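Local coordinates for protein YiiM (Escherichia coli, PDB 1O65) that is of undetermined function but, as a MOSC-domain protein, probably binds a molybdenum centre and takes part in oxidoreductase chemistry on nitrogenous compounds, at residues Q12-V17 with P171-S176; L78-E83 with Q149-V154; P128-Y133 with S230-G235. One frame throughout, in Å; residues are numbered along the deposited sequence.

Three kinds of tertiary contact appear in this one chain: strand pairing in contact 1, packing between a helix and a helix end in contact 2, and a loop docked on a C-terminal helix in contact 3. Contact 1 pairs strands 14-21 and 172-176 of the mixed sheet, and both segments of contact 2 fall between its two halves in sequence. Contacts 2 and 3 alternate: 128-133 comes between 78-83 and 149-154, and 230-235 follows them all. Contact 3 as a whole lies across the chain's centre from contact 1, about 30 Å between centres. Contacts 2 and 3, about 15 Å apart between centres, touch: Q149 packs on P131, and its bond to R232 ties helix 230-234 to the MOSC domain.

Contact 1 (Q12-V17 with P171-S176); sequences QMRYPV and PLELVS
R14 and E173 lie side by side on one face of a two-stranded antiparallel ladder and point the same way, their aliphatic stems meeting at R14 CG and E173 CG, 3.8 Å apart. The charged ends do not follow suit. The arginine chain bends at both chi2 and chi3, and its guanidinium plane stands 86° from the carboxylate plane, with R14 NH1 5.0 Å from E173 OE1. The glutamate forms its salt bridge with R117 of strand 115-118 instead. The ring of P171 runs alongside R14 on the same face.

Y15 and L172 occupy the reverse face as the neighbouring, hydrogen-bonded pair, with Y15 CB and L172 CB 4.4 Å apart. Y15 N donates to L172 O at 2.8 Å, and L172 N returns a bond to Y15 O. With its CG anti to the carbonyl carbon (chi1 -55°), L172 extends toward V17, whose side chain it crosses at about a right angle; V17 CB and L172 CG approach to 4.2 Å. W118 touches both of these side chains and continues the apolar layer.

Further along, L174 N bonds to M13 O at 3.2 Å, and M13 CB lies 4.3 Å from L174 CB. A water accepts from M13 N at 2.9 Å and lies within bonding reach of L174 O, to which it can donate.

On its other edge, strand 172-176 pairs with strand 115-118, where V175 and S176 both face I115 in a classic beta bulge. R14 and E173 form a non-hydrogen-bonded pair, and the alternation with Y15 and L172 is that of an antiparallel ladder in the mixed beta-sheet of the MOSC domain.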
ATOM      1  N   GLN A  12       4.964  17.457  12.684  1.00 38.23           N
ATOM      2  CA  GLN A  12       4.607  17.955  11.370  1.00 37.85           C
ATOM      3  C   GLN A  12       5.336  17.206  10.268  1.00 35.99           C
ATOM      4  O   GLN A  12       6.038  17.825   9.453  1.00 35.00           O
ATOM      5  CB  GLN A  12       4.892  19.475  11.251  1.00 42.84           C
ATOM      6  CG  GLN A  12       3.913  20.285  12.058  1.00 49.56           C
ATOM      7  CD  GLN A  12       3.824  21.759  11.769  1.00 53.22           C
ATOM      8  OE1 GLN A  12       2.868  22.382  12.264  1.00 57.17           O
ATOM      9  NE2 GLN A  12       4.739  22.352  11.021  1.00 51.91           N
ATOM     10  N   MET A  13       5.266  15.869  10.300  1.00 34.02           N
ATOM     11  CA  MET A  13       5.904  15.103   9.232  1.00 32.95           C
ATOM     12  C   MET A  13       5.230  15.452   7.889  1.00 30.70           C
ATOM     13  O   MET A  13       4.037  15.278   7.721  1.00 28.27           O
ATOM     14  CB  MET A  13       5.866  13.608   9.458  1.00 37.44           C
ATOM     15  CG  MET A  13       6.638  13.088  10.658  1.00 42.88           C
ATOM     16  SD  MET A  13       8.244  13.802  10.904  1.00 46.79           S
ATOM     17  CE  MET A  13       9.187  13.330   9.465  1.00 43.16           C
ATOM     18  N   ARG A  14       6.021  15.916   6.942  1.00 29.72           N
ATOM     19  CA  ARG A  14       5.550  16.321   5.622  1.00 30.34           C
ATOM     20  C   ARG A  14       6.312  15.609   4.533  1.00 29.07           C
ATOM     21  O   ARG A  14       7.525  15.446   4.600  1.00 28.60           O
ATOM     22  CB  ARG A  14       5.683  17.860   5.499  1.00 33.47           C
ATOM     23  CG  ARG A  14       4.364  18.531   5.767  1.00 37.48           C
ATOM     24  CD  ARG A  14       4.356  19.610   6.802  1.00 40.30           C
ATOM     25  NE  ARG A  14       4.984  20.828   6.366  1.00 45.40           N
ATOM     26  CZ  ARG A  14       4.797  22.055   6.827  1.00 45.62           C
ATOM     27  NH1 ARG A  14       3.951  22.345   7.798  1.00 45.32           N
ATOM     28  NH2 ARG A  14       5.500  23.034   6.279  1.00 46.55           N
ATOM     29  N   TYR A  15       5.601  15.019   3.563  1.00 29.42           N
ATOM     30  CA  TYR A  15       6.259  14.240   2.515  1.00 28.29           C
ATOM     31  C   TYR A  15       5.807  14.646   1.124  1.00 29.31           C
ATOM     32  O   TYR A  15       4.640  14.479   0.749  1.00 29.17           O
ATOM     33  CB  TYR A  15       6.036  12.752   2.747  1.00 26.26           C
ATOM     34  CG  TYR A  15       6.430  12.233   4.115  1.00 24.65           C
ATOM     35  CD1 TYR A  15       7.707  11.778   4.394  1.00 23.42           C
ATOM     36  CD2 TYR A  15       5.509  12.239   5.159  1.00 24.58           C
ATOM     37  CE1 TYR A  15       8.063  11.299   5.647  1.00 21.66           C
ATOM     38  CE2 TYR A  15       5.848  11.775   6.415  1.00 24.48           C
ATOM     39  CZ  TYR A  15       7.124  11.305   6.648  1.00 23.80           C
ATOM     40  OH  TYR A  15       7.422  10.834   7.905  1.00 24.80           O
ATOM     41  N   PRO A  16       6.723  15.282   0.387  1.00 29.68           N
ATOM     42  CA  PRO A  16       6.441  15.687  -0.990  1.00 29.52           C
ATOM     43  C   PRO A  16       5.991  14.468  -1.773  1.00 29.42           C
ATOM     44  O   PRO A  16       6.536  13.368  -1.578  1.00 29.63           O
ATOM     45  CB  PRO A  16       7.750  16.249  -1.471  1.00 29.85           C
ATOM     46  CG  PRO A  16       8.435  16.764  -0.263  1.00 30.85           C
ATOM     47  CD  PRO A  16       7.867  16.047   0.943  1.00 30.09           C
ATOM     48  N   VAL A  17       5.000  14.624  -2.656  1.00 28.40           N
ATOM     49  CA  VAL A  17       4.535  13.429  -3.344  1.00 28.84           C
ATOM     50  C   VAL A  17       4.272  13.585  -4.815  1.00 29.63           C
ATOM     51  O   VAL A  17       3.699  14.579  -5.249  1.00 31.38           O
ATOM     52  CB  VAL A  17       3.289  12.895  -2.588  1.00 28.75           C
ATOM     53  CG1 VAL A  17       2.079  13.788  -2.796  1.00 25.06           C
ATOM     54  CG2 VAL A  17       2.985  11.464  -2.992  1.00 29.54           C
ATOM     55  N   PRO A 171       1.915  18.363  -0.051  1.00 27.31           N
ATOM     56  CA  PRO A 171       2.566  17.241   0.573  1.00 27.03           C
ATOM     57  C   PRO A 171       1.650  16.401   1.459  1.00 27.43           C
ATOM     58  O   PRO A 171       0.593  16.862   1.889  1.00 26.70           O
ATOM     59  CB  PRO A 171       3.603  17.910   1.497  1.00 26.66           C
ATOM     60  CG  PRO A 171       2.952  19.192   1.889  1.00 27.24           C
ATOM     61  CD  PRO A 171       2.191  19.639   0.656  1.00 27.50           C
ATOM     62  N   LEU A 172       2.017  15.125   1.659  1.00 27.19           N
ATOM     63  CA  LEU A 172       1.277  14.285   2.601  1.00 27.41           C
ATOM     64  C   LEU A 172       1.680  14.723   4.018  1.00 26.44           C
ATOM     65  O   LEU A 172       2.869  14.857   4.295  1.00 25.95           O
ATOM     66  CB  LEU A 172       1.624  12.800   2.474  1.00 25.53           C
ATOM     67  CG  LEU A 172       1.476  12.188   1.087  1.00 27.13           C
ATOM     68  CD1 LEU A 172       1.874  10.716   1.119  1.00 25.14           C
ATOM     69  CD2 LEU A 172       0.043  12.360   0.581  1.00 23.73           C
ATOM     70  N   GLU A 173       0.701  14.990   4.861  1.00 26.96           N
ATOM     71  CA  GLU A 173       1.000  15.421   6.230  1.00 25.45           C
ATOM     72  C   GLU A 173       0.393  14.434   7.225  1.00 25.13           C
ATOM     73  O   GLU A 173      -0.832  14.298   7.332  1.00 24.22           O
ATOM     74  CB  GLU A 173       0.444  16.812   6.505  1.00 25.34           C
ATOM     75  CG  GLU A 173       0.660  17.868   5.430  1.00 29.41           C
ATOM     76  CD  GLU A 173      -0.317  19.022   5.541  1.00 31.14           C
ATOM     77  OE1 GLU A 173      -0.156  19.837   6.466  1.00 32.00           O
ATOM     78  OE2 GLU A 173      -1.281  19.121   4.753  1.00 34.32           O
ATOM     79  N   LEU A 174       1.258  13.789   7.999  1.00 24.04           N
ATOM     80  CA  LEU A 174       0.746  12.837   8.985  1.00 23.19           C
ATOM     81  C   LEU A 174       0.043  13.605  10.091  1.00 21.62           C
ATOM     82  O   LEU A 174       0.651  14.460  10.731  1.00 20.18           O
ATOM     83  CB  LEU A 174       1.891  11.957   9.498  1.00 24.37           C
ATOM     84  CG  LEU A 174       1.480  11.005  10.639  1.00 27.26           C
ATOM     85  CD1 LEU A 174       0.775   9.784  10.065  1.00 24.78           C
ATOM     86  CD2 LEU A 174       2.681  10.643  11.502  1.00 23.36           C
ATOM     87  N   VAL A 175      -1.204  13.263  10.390  1.00 21.15           N
ATOM     88  CA  VAL A 175      -1.956  13.984  11.422  1.00 20.75           C
ATOM     89  C   VAL A 175      -2.360  13.110  12.571  1.00 20.06           C
ATOM     90  O   VAL A 175      -2.444  13.600  13.710  1.00 19.43           O
ATOM     91  CB  VAL A 175      -3.145  14.759  10.821  1.00 24.79           C
ATOM     92  CG1 VAL A 175      -3.968  13.917   9.847  1.00 24.61           C
ATOM     93  CG2 VAL A 175      -4.064  15.237  11.934  1.00 30.72           C
ATOM     94  N   SER A 176      -2.670  11.825  12.334  1.00 19.63           N
ATOM     95  CA  SER A 176      -2.994  10.939  13.449  1.00 19.36           C
ATOM     96  C   SER A 176      -2.306   9.574  13.327  1.00 20.93           C
ATOM     97  O   SER A 176      -2.249   8.961  12.261  1.00 19.95           O
ATOM     98  CB  SER A 176      -4.498  10.742  13.607  1.00 14.12           C
ATOM     99  OG  SER A 176      -5.181  11.970  13.871  1.00 14.02           O
TER
HETATM  100  O   HOH W   1       3.104  14.728  11.899  1.00 22.11           O

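Contact 2 (L78-E83 with Q149-V154); sequences LYWARE and QNTGKV
A cation-pi contact joins helix 75-83 to the turn that ends helix 144-151: Y79 offers a ring face, and K153 lays the end of its chain across it. The lysine methylene is the closer partner. K153 CE stands over the ring centre, 3.4 Å from the Y79 centroid, while K153 NZ lies 4.1 Å from that centroid and 21° off the ring normal. The extended lysine chain carries CE over the ring, and the turn at chi4 (-76°) folds NZ back over the same face. The opposite face receives E83 CG from one turn further along the same helix, so the phenol ring is sandwiched between aliphatic carbons.

W80 is buried against I144, L147 and M148, packing two helices of the MOSC domain together. G152 leaves helix 144-151 with positive phi, and K153 then sits at the centre of an inverse gamma turn, its side chain starting toward helix 75-83. T151 adds a methyl, CG2, 3.7 Å from Y79 OH. Its hydroxyl, bonded back to carbonyls of its own helix, L147 O among them, lies near the indole rim, T151 OG1 4.0 Å from W80 CH2. W80 NE1 bonds to Y72 OH, the hydroxyl that also bonds K153 O.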
ATOM      1  N   LEU A  78      15.619   1.395  -5.907  1.00 29.73           N
ATOM      2  CA  LEU A  78      17.061   1.185  -5.736  1.00 31.88           C
ATOM      3  C   LEU A  78      17.313  -0.315  -5.529  1.00 33.13           C
ATOM      4  O   LEU A  78      18.115  -0.941  -6.227  1.00 34.73           O
ATOM      5  CB  LEU A  78      17.583   1.938  -4.512  1.00 30.39           C
ATOM      6  CG  LEU A  78      17.465   3.471  -4.579  1.00 34.84           C
ATOM      7  CD1 LEU A  78      17.813   4.078  -3.218  1.00 33.33           C
ATOM      8  CD2 LEU A  78      18.381   4.019  -5.673  1.00 28.35           C
ATOM      9  N   TYR A  79      16.613  -0.914  -4.561  1.00 32.09           N
ATOM     10  CA  TYR A  79      16.761  -2.338  -4.327  1.00 32.70           C
ATOM     11  C   TYR A  79      16.471  -3.164  -5.578  1.00 32.74           C
ATOM     12  O   TYR A  79      17.233  -4.079  -5.917  1.00 32.98           O
ATOM     13  CB  TYR A  79      15.871  -2.791  -3.166  1.00 32.51           C
ATOM     14  CG  TYR A  79      15.895  -4.302  -2.971  1.00 32.45           C
ATOM     15  CD1 TYR A  79      16.853  -4.917  -2.194  1.00 32.34           C
ATOM     16  CD2 TYR A  79      14.947  -5.098  -3.587  1.00 32.81           C
ATOM     17  CE1 TYR A  79      16.864  -6.293  -2.040  1.00 34.17           C
ATOM     18  CE2 TYR A  79      14.939  -6.464  -3.421  1.00 33.19           C
ATOM     19  CZ  TYR A  79      15.902  -7.062  -2.660  1.00 34.78           C
ATOM     20  OH  TYR A  79      15.892  -8.435  -2.516  1.00 35.67           O
ATOM     21  N   TRP A  80      15.379  -2.907  -6.296  1.00 32.45           N
ATOM     22  CA  TRP A  80      15.084  -3.730  -7.471  1.00 33.03           C
ATOM     23  C   TRP A  80      16.098  -3.546  -8.580  1.00 34.90           C
ATOM     24  O   TRP A  80      16.543  -4.552  -9.158  1.00 35.95           O
ATOM     25  CB  TRP A  80      13.660  -3.538  -7.973  1.00 30.28           C
ATOM     26  CG  TRP A  80      12.619  -3.920  -6.961  1.00 29.90           C
ATOM     27  CD1 TRP A  80      11.648  -3.117  -6.462  1.00 28.93           C
ATOM     28  CD2 TRP A  80      12.468  -5.198  -6.313  1.00 29.53           C
ATOM     29  NE1 TRP A  80      10.906  -3.806  -5.533  1.00 30.85           N
ATOM     30  CE2 TRP A  80      11.377  -5.087  -5.431  1.00 29.55           C
ATOM     31  CE3 TRP A  80      13.131  -6.421  -6.398  1.00 27.12           C
ATOM     32  CZ2 TRP A  80      10.932  -6.157  -4.640  1.00 28.52           C
ATOM     33  CZ3 TRP A  80      12.684  -7.488  -5.634  1.00 27.46           C
ATOM     34  CH2 TRP A  80      11.594  -7.355  -4.747  1.00 25.57           C
ATOM     35  N   ALA A  81      16.512  -2.316  -8.873  1.00 35.32           N
ATOM     36  CA  ALA A  81      17.512  -2.085  -9.904  1.00 38.38           C
ATOM     37  C   ALA A  81      18.811  -2.823  -9.569  1.00 39.57           C
ATOM     38  O   ALA A  81      19.432  -3.364 -10.476  1.00 39.11           O
ATOM     39  CB  ALA A  81      17.779  -0.619 -10.158  1.00 34.91           C
ATOM     40  N   ARG A  82      19.197  -2.883  -8.311  1.00 41.94           N
ATOM     41  CA  ARG A  82      20.397  -3.593  -7.889  1.00 45.09           C
ATOM     42  C   ARG A  82      20.199  -5.102  -7.904  1.00 46.81           C
ATOM     43  O   ARG A  82      21.160  -5.875  -7.883  1.00 47.56           O
ATOM     44  CB  ARG A  82      20.789  -3.113  -6.492  1.00 46.62           C
ATOM     45  CG  ARG A  82      22.026  -3.758  -5.899  1.00 49.58           C
ATOM     46  CD  ARG A  82      22.033  -3.602  -4.382  1.00 52.13           C
ATOM     47  NE  ARG A  82      21.831  -2.221  -3.974  1.00 54.04           N
ATOM     48  CZ  ARG A  82      21.034  -1.811  -2.993  1.00 56.01           C
ATOM     49  NH1 ARG A  82      20.314  -2.660  -2.265  1.00 54.27           N
ATOM     50  NH2 ARG A  82      20.952  -0.503  -2.729  1.00 57.51           N
ATOM     51  N   GLU A  83      18.955  -5.571  -7.857  1.00 48.23           N
ATOM     52  CA  GLU A  83      18.693  -7.009  -7.911  1.00 50.07           C
ATOM     53  C   GLU A  83      18.568  -7.476  -9.350  1.00 50.19           C
ATOM     54  O   GLU A  83      18.800  -8.631  -9.707  1.00 49.25           O
ATOM     55  CB  GLU A  83      17.442  -7.338  -7.102  1.00 53.57           C
ATOM     56  CG  GLU A  83      17.660  -7.137  -5.595  1.00 55.64           C
ATOM     57  CD  GLU A  83      18.619  -8.188  -5.055  1.00 57.09           C
ATOM     58  OE1 GLU A  83      18.414  -9.375  -5.396  1.00 55.83           O
ATOM     59  OE2 GLU A  83      19.553  -7.810  -4.317  1.00 58.90           O
ATOM     60  N   GLN A 149       6.538 -10.019  -1.926  1.00 26.60           N
ATOM     61  CA  GLN A 149       5.967 -10.550  -0.680  1.00 26.22           C
ATOM     62  C   GLN A 149       7.035 -11.021   0.306  1.00 25.01           C
ATOM     63  O   GLN A 149       6.936 -10.718   1.519  1.00 24.93           O
ATOM     64  CB  GLN A 149       4.952 -11.644  -0.970  1.00 24.98           C
ATOM     65  CG  GLN A 149       4.152 -12.060   0.274  1.00 25.90           C
ATOM     66  CD  GLN A 149       3.325 -13.293  -0.050  1.00 28.44           C
ATOM     67  OE1 GLN A 149       2.275 -13.206  -0.677  1.00 28.90           O
ATOM     68  NE2 GLN A 149       3.839 -14.448   0.352  1.00 29.96           N
ATOM     69  N   ASN A 150       8.048 -11.718  -0.169  1.00 23.14           N
ATOM     70  CA  ASN A 150       9.125 -12.195   0.685  1.00 26.31           C
ATOM     71  C   ASN A 150       9.946 -11.083   1.335  1.00 25.23           C
ATOM     72  O   ASN A 150      10.295 -11.143   2.501  1.00 24.47           O
ATOM     73  CB  ASN A 150      10.078 -13.103  -0.105  1.00 29.87           C
ATOM     74  CG  ASN A 150       9.550 -14.472  -0.441  1.00 32.51           C
ATOM     75  OD1 ASN A 150       8.467 -14.891  -0.032  1.00 32.55           O
ATOM     76  ND2 ASN A 150      10.318 -15.229  -1.238  1.00 32.10           N
ATOM     77  N   THR A 151      10.223  -9.991   0.625  1.00 26.42           N
ATOM     78  CA  THR A 151      11.053  -8.923   1.196  1.00 26.12           C
ATOM     79  C   THR A 151      10.222  -7.939   1.998  1.00 26.80           C
ATOM     80  O   THR A 151      10.698  -7.132   2.781  1.00 25.05           O
ATOM     81  CB  THR A 151      11.760  -8.170   0.055  1.00 27.39           C
ATOM     82  OG1 THR A 151      10.748  -7.623  -0.832  1.00 24.15           O
ATOM     83  CG2 THR A 151      12.699  -9.110  -0.677  1.00 19.82           C
ATOM     84  N   GLY A 152       8.906  -7.980   1.735  1.00 27.72           N
ATOM     85  CA  GLY A 152       8.003  -7.054   2.439  1.00 27.21           C
ATOM     86  C   GLY A 152       7.965  -5.720   1.717  1.00 26.96           C
ATOM     87  O   GLY A 152       7.290  -4.796   2.182  1.00 28.16           O
ATOM     88  N   LYS A 153       8.622  -5.603   0.567  1.00 25.83           N
ATOM     89  CA  LYS A 153       8.666  -4.348  -0.185  1.00 25.49           C
ATOM     90  C   LYS A 153       7.415  -4.251  -1.049  1.00 24.57           C
ATOM     91  O   LYS A 153       7.493  -4.337  -2.273  1.00 23.47           O
ATOM     92  CB  LYS A 153       9.938  -4.297  -1.042  1.00 22.69           C
ATOM     93  CG  LYS A 153      11.206  -4.455  -0.192  1.00 22.80           C
ATOM     94  CD  LYS A 153      12.447  -4.442  -1.089  1.00 23.30           C
ATOM     95  CE  LYS A 153      13.677  -4.982  -0.379  1.00 23.58           C
ATOM     96  NZ  LYS A 153      14.240  -3.998   0.587  1.00 19.87           N
ATOM     97  N   VAL A 154       6.282  -3.965  -0.384  1.00 22.59           N
ATOM     98  CA  VAL A 154       5.007  -4.012  -1.106  1.00 21.96           C
ATOM     99  C   VAL A 154       4.288  -2.691  -1.184  1.00 22.44           C
ATOM    100  O   VAL A 154       3.503  -2.487  -2.124  1.00 22.37           O
ATOM    101  CB  VAL A 154       4.098  -5.063  -0.444  1.00 21.09           C
ATOM    102  CG1 VAL A 154       4.772  -6.426  -0.397  1.00 19.34           C
ATOM    103  CG2 VAL A 154       3.720  -4.623   0.985  1.00 18.64           C
TER

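Contact 3 (P128-Y133 with S230-G235)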
ATOM      1  N   PRO A 128      -1.422  -3.319   3.754  1.00 23.37           N
ATOM      2  CA  PRO A 128      -0.203  -3.431   2.933  1.00 23.23           C
ATOM      3  C   PRO A 128      -0.665  -3.823   1.541  1.00 23.54           C
ATOM      4  O   PRO A 128      -1.814  -4.280   1.431  1.00 24.10           O
ATOM      5  CB  PRO A 128       0.613  -4.504   3.603  1.00 23.58           C
ATOM      6  CG  PRO A 128      -0.018  -4.779   4.922  1.00 23.53           C
ATOM      7  CD  PRO A 128      -1.442  -4.291   4.851  1.00 22.32           C
ATOM      8  N   ARG A 129       0.019  -3.438   0.479  1.00 25.12           N
ATOM      9  CA  ARG A 129      -0.383  -3.834  -0.868  1.00 26.16           C
ATOM     10  C   ARG A 129      -0.020  -5.316  -1.057  1.00 26.04           C
ATOM     11  O   ARG A 129       1.064  -5.763  -0.665  1.00 24.24           O
ATOM     12  CB  ARG A 129       0.269  -2.938  -1.912  1.00 27.91           C
ATOM     13  CG  ARG A 129      -0.133  -3.223  -3.375  1.00 28.77           C
ATOM     14  CD  ARG A 129       0.857  -4.222  -3.994  1.00 33.04           C
ATOM     15  NE  ARG A 129       0.735  -4.242  -5.453  1.00 33.76           N
ATOM     16  CZ  ARG A 129       1.215  -3.299  -6.266  1.00 34.37           C
ATOM     17  NH1 ARG A 129       1.862  -2.240  -5.766  1.00 32.02           N
ATOM     18  NH2 ARG A 129       1.003  -3.411  -7.573  1.00 30.69           N
ATOM     19  N   SER A 130      -0.920  -6.075  -1.601  1.00 27.48           N
ATOM     20  CA  SER A 130      -0.832  -7.491  -1.883  1.00 30.56           C
ATOM     21  C   SER A 130      -0.273  -7.826  -3.261  1.00 31.36           C
ATOM     22  O   SER A 130      -1.022  -7.836  -4.236  1.00 32.01           O
ATOM     23  CB  SER A 130      -2.271  -8.067  -1.879  1.00 28.78           C
ATOM     24  OG  SER A 130      -2.549  -8.805  -0.731  1.00 33.78           O
ATOM     25  N   PRO A 131       0.974  -8.246  -3.357  1.00 33.43           N
ATOM     26  CA  PRO A 131       1.562  -8.629  -4.634  1.00 34.97           C
ATOM     27  C   PRO A 131       0.681  -9.638  -5.364  1.00 35.04           C
ATOM     28  O   PRO A 131       0.136 -10.573  -4.780  1.00 35.90           O
ATOM     29  CB  PRO A 131       2.903  -9.229  -4.287  1.00 34.69           C
ATOM     30  CG  PRO A 131       3.007  -9.286  -2.827  1.00 34.18           C
ATOM     31  CD  PRO A 131       1.886  -8.502  -2.229  1.00 34.35           C
ATOM     32  N   CYS A 132       0.515  -9.432  -6.636  1.00 35.63           N
ATOM     33  CA  CYS A 132      -0.291 -10.230  -7.538  1.00 37.00           C
ATOM     34  C   CYS A 132       0.556 -10.659  -8.737  1.00 37.98           C
ATOM     35  O   CYS A 132       1.440  -9.932  -9.186  1.00 35.57           O
ATOM     36  CB  CYS A 132      -1.465  -9.355  -7.971  1.00 39.34           C
ATOM     37  SG  CYS A 132      -2.505  -9.907  -9.308  1.00 49.26           S
ATOM     38  N   TYR A 133       0.303 -11.848  -9.257  1.00 39.04           N
ATOM     39  CA  TYR A 133       0.952 -12.430 -10.402  1.00 40.99           C
ATOM     40  C   TYR A 133       0.908 -11.560 -11.647  1.00 40.75           C
ATOM     41  O   TYR A 133       1.748 -11.758 -12.541  1.00 40.11           O
ATOM     42  CB  TYR A 133       0.351 -13.829 -10.728  1.00 41.43           C
ATOM     43  CG  TYR A 133      -1.030 -13.685 -11.329  1.00 43.39           C
ATOM     44  CD1 TYR A 133      -2.146 -13.509 -10.526  1.00 44.39           C
ATOM     45  CD2 TYR A 133      -1.193 -13.662 -12.710  1.00 45.05           C
ATOM     46  CE1 TYR A 133      -3.402 -13.331 -11.088  1.00 45.29           C
ATOM     47  CE2 TYR A 133      -2.440 -13.487 -13.279  1.00 45.45           C
ATOM     48  CZ  TYR A 133      -3.537 -13.332 -12.459  1.00 46.27           C
ATOM     49  OH  TYR A 133      -4.782 -13.165 -13.025  1.00 47.37           O
ATOM     50  N   SER A 230      -0.864 -19.500  -3.489  1.00 27.30           N
ATOM     51  CA  SER A 230      -0.447 -19.915  -4.798  1.00 31.05           C
ATOM     52  C   SER A 230      -1.101 -19.225  -5.970  1.00 30.77           C
ATOM     53  O   SER A 230      -0.347 -18.802  -6.859  1.00 30.97           O
ATOM     54  CB  SER A 230      -0.568 -21.444  -4.993  1.00 35.02           C
ATOM     55  OG  SER A 230       0.287 -22.069  -4.032  1.00 42.37           O
ATOM     56  N   ARG A 231      -2.422 -19.140  -6.023  1.00 30.81           N
ATOM     57  CA  ARG A 231      -3.043 -18.498  -7.175  1.00 32.06           C
ATOM     58  C   ARG A 231      -2.700 -17.017  -7.274  1.00 31.22           C
ATOM     59  O   ARG A 231      -2.422 -16.527  -8.366  1.00 29.14           O
ATOM     60  CB  ARG A 231      -4.561 -18.703  -7.172  1.00 34.60           C
ATOM     61  CG  ARG A 231      -4.956 -20.152  -7.370  1.00 39.88           C
ATOM     62  CD  ARG A 231      -4.586 -20.674  -8.737  1.00 45.54           C
ATOM     63  NE  ARG A 231      -5.248 -21.919  -9.076  1.00 52.27           N
ATOM     64  CZ  ARG A 231      -5.281 -23.038  -8.364  1.00 57.22           C
ATOM     65  NH1 ARG A 231      -4.668 -23.152  -7.187  1.00 58.05           N
ATOM     66  NH2 ARG A 231      -5.966 -24.091  -8.825  1.00 58.17           N
ATOM     67  N   ARG A 232      -2.776 -16.310  -6.148  1.00 30.89           N
ATOM     68  CA  ARG A 232      -2.497 -14.864  -6.169  1.00 30.54           C
ATOM     69  C   ARG A 232      -1.088 -14.585  -6.649  1.00 29.26           C
ATOM     70  O   ARG A 232      -0.914 -13.839  -7.598  1.00 29.02           O
ATOM     71  CB  ARG A 232      -2.747 -14.255  -4.786  1.00 27.20           C
ATOM     72  CG  ARG A 232      -2.295 -12.811  -4.633  1.00 28.76           C
ATOM     73  CD  ARG A 232      -2.782 -12.272  -3.270  1.00 29.24           C
ATOM     74  NE  ARG A 232      -2.329 -13.149  -2.170  1.00 26.37           N
ATOM     75  CZ  ARG A 232      -1.089 -13.036  -1.682  1.00 28.14           C
ATOM     76  NH1 ARG A 232      -0.259 -12.129  -2.183  1.00 27.35           N
ATOM     77  NH2 ARG A 232      -0.660 -13.829  -0.709  1.00 28.96           N
ATOM     78  N   LEU A 233      -0.083 -15.246  -6.098  1.00 30.89           N
ATOM     79  CA  LEU A 233       1.302 -14.996  -6.439  1.00 32.91           C
ATOM     80  C   LEU A 233       1.734 -15.518  -7.799  1.00 35.80           C
ATOM     81  O   LEU A 233       2.635 -14.938  -8.424  1.00 35.59           O
ATOM     82  CB  LEU A 233       2.219 -15.642  -5.377  1.00 30.42           C
ATOM     83  CG  LEU A 233       2.186 -14.975  -3.994  1.00 30.39           C
ATOM     84  CD1 LEU A 233       2.766 -15.885  -2.936  1.00 26.55           C
ATOM     85  CD2 LEU A 233       2.903 -13.635  -4.047  1.00 28.38           C
ATOM     86  N   TRP A 234       1.191 -16.661  -8.218  1.00 37.94           N
ATOM     87  CA  TRP A 234       1.570 -17.312  -9.453  1.00 39.75           C
ATOM     88  C   TRP A 234       0.501 -17.455 -10.510  1.00 40.77           C
ATOM     89  O   TRP A 234       0.794 -17.873 -11.637  1.00 41.00           O
ATOM     90  CB  TRP A 234       2.153 -18.702  -9.109  1.00 37.31           C
ATOM     91  CG  TRP A 234       3.361 -18.596  -8.226  1.00 36.91           C
ATOM     92  CD1 TRP A 234       3.403 -18.778  -6.878  1.00 38.34           C
ATOM     93  CD2 TRP A 234       4.702 -18.284  -8.622  1.00 37.04           C
ATOM     94  NE1 TRP A 234       4.678 -18.598  -6.400  1.00 36.83           N
ATOM     95  CE2 TRP A 234       5.494 -18.280  -7.456  1.00 35.77           C
ATOM     96  CE3 TRP A 234       5.313 -18.018  -9.855  1.00 36.08           C
ATOM     97  CZ2 TRP A 234       6.864 -18.026  -7.479  1.00 32.13           C
ATOM     98  CZ3 TRP A 234       6.673 -17.755  -9.868  1.00 34.56           C
ATOM     99  CH2 TRP A 234       7.426 -17.787  -8.687  1.00 33.54           C
ATOM    100  N   GLY A 235      -0.729 -17.048 -10.250  1.00 43.02           N
ATOM    101  CA  GLY A 235      -1.800 -17.165 -11.252  1.00 45.34           C
ATOM    102  C   GLY A 235      -1.851 -18.581 -11.813  1.00 46.33           C
ATOM    103  O   GLY A 235      -1.759 -19.560 -11.064  1.00 46.02           O
TER
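S130 is the first residue of the loop to approach the C-terminal helix, its OG lying 4.3 Å from R232 NH1. P131 follows and supplies the first bond: its carbonyl oxygen accepts from R232 NH1 at 3.1 Å. The donor lies in the carbonyl plane, although the oxygen is 16° out of the guanidinium plane. Leaving with CG anti to the backbone N (chi1 171°), R232 runs its stem past the same oxygen, and a bend at chi3 turns the guanidinium back to it. The other terminal nitrogen, R232 NH2, bonds to Q149 OE1, so one arginine spans the loop and helix 144-151. On its apolar side, the P131 ring has CB 4.4 Å from L233 CD2.

C132 turns its side chain away from the helix, and SG caps a backbone N at the start of helix 134-138. Its CA nevertheless passes close to R232 O, the acceptor for the next residue. Y133 N donates to R232 O at 2.9 Å, in the carbonyl plane and with a C=O...N angle of 160°. R232 O also lies at the edge of the Y133 ring, in its plane, 3.2 Å from Y133 CD1. G235, the first residue past the helix and one with positive phi, lays its CA over one ring face, offset toward the rim and 3.8 Å from the Y133 centroid, in a CH-pi contact.

A carbonyl in the last turn of helix 230-234, R232 O, is thus taken up by a loop N-H, that of Y133, docking this helix onto the loop that joins strand 121-128 to helix 134-138 of the MOSC domain.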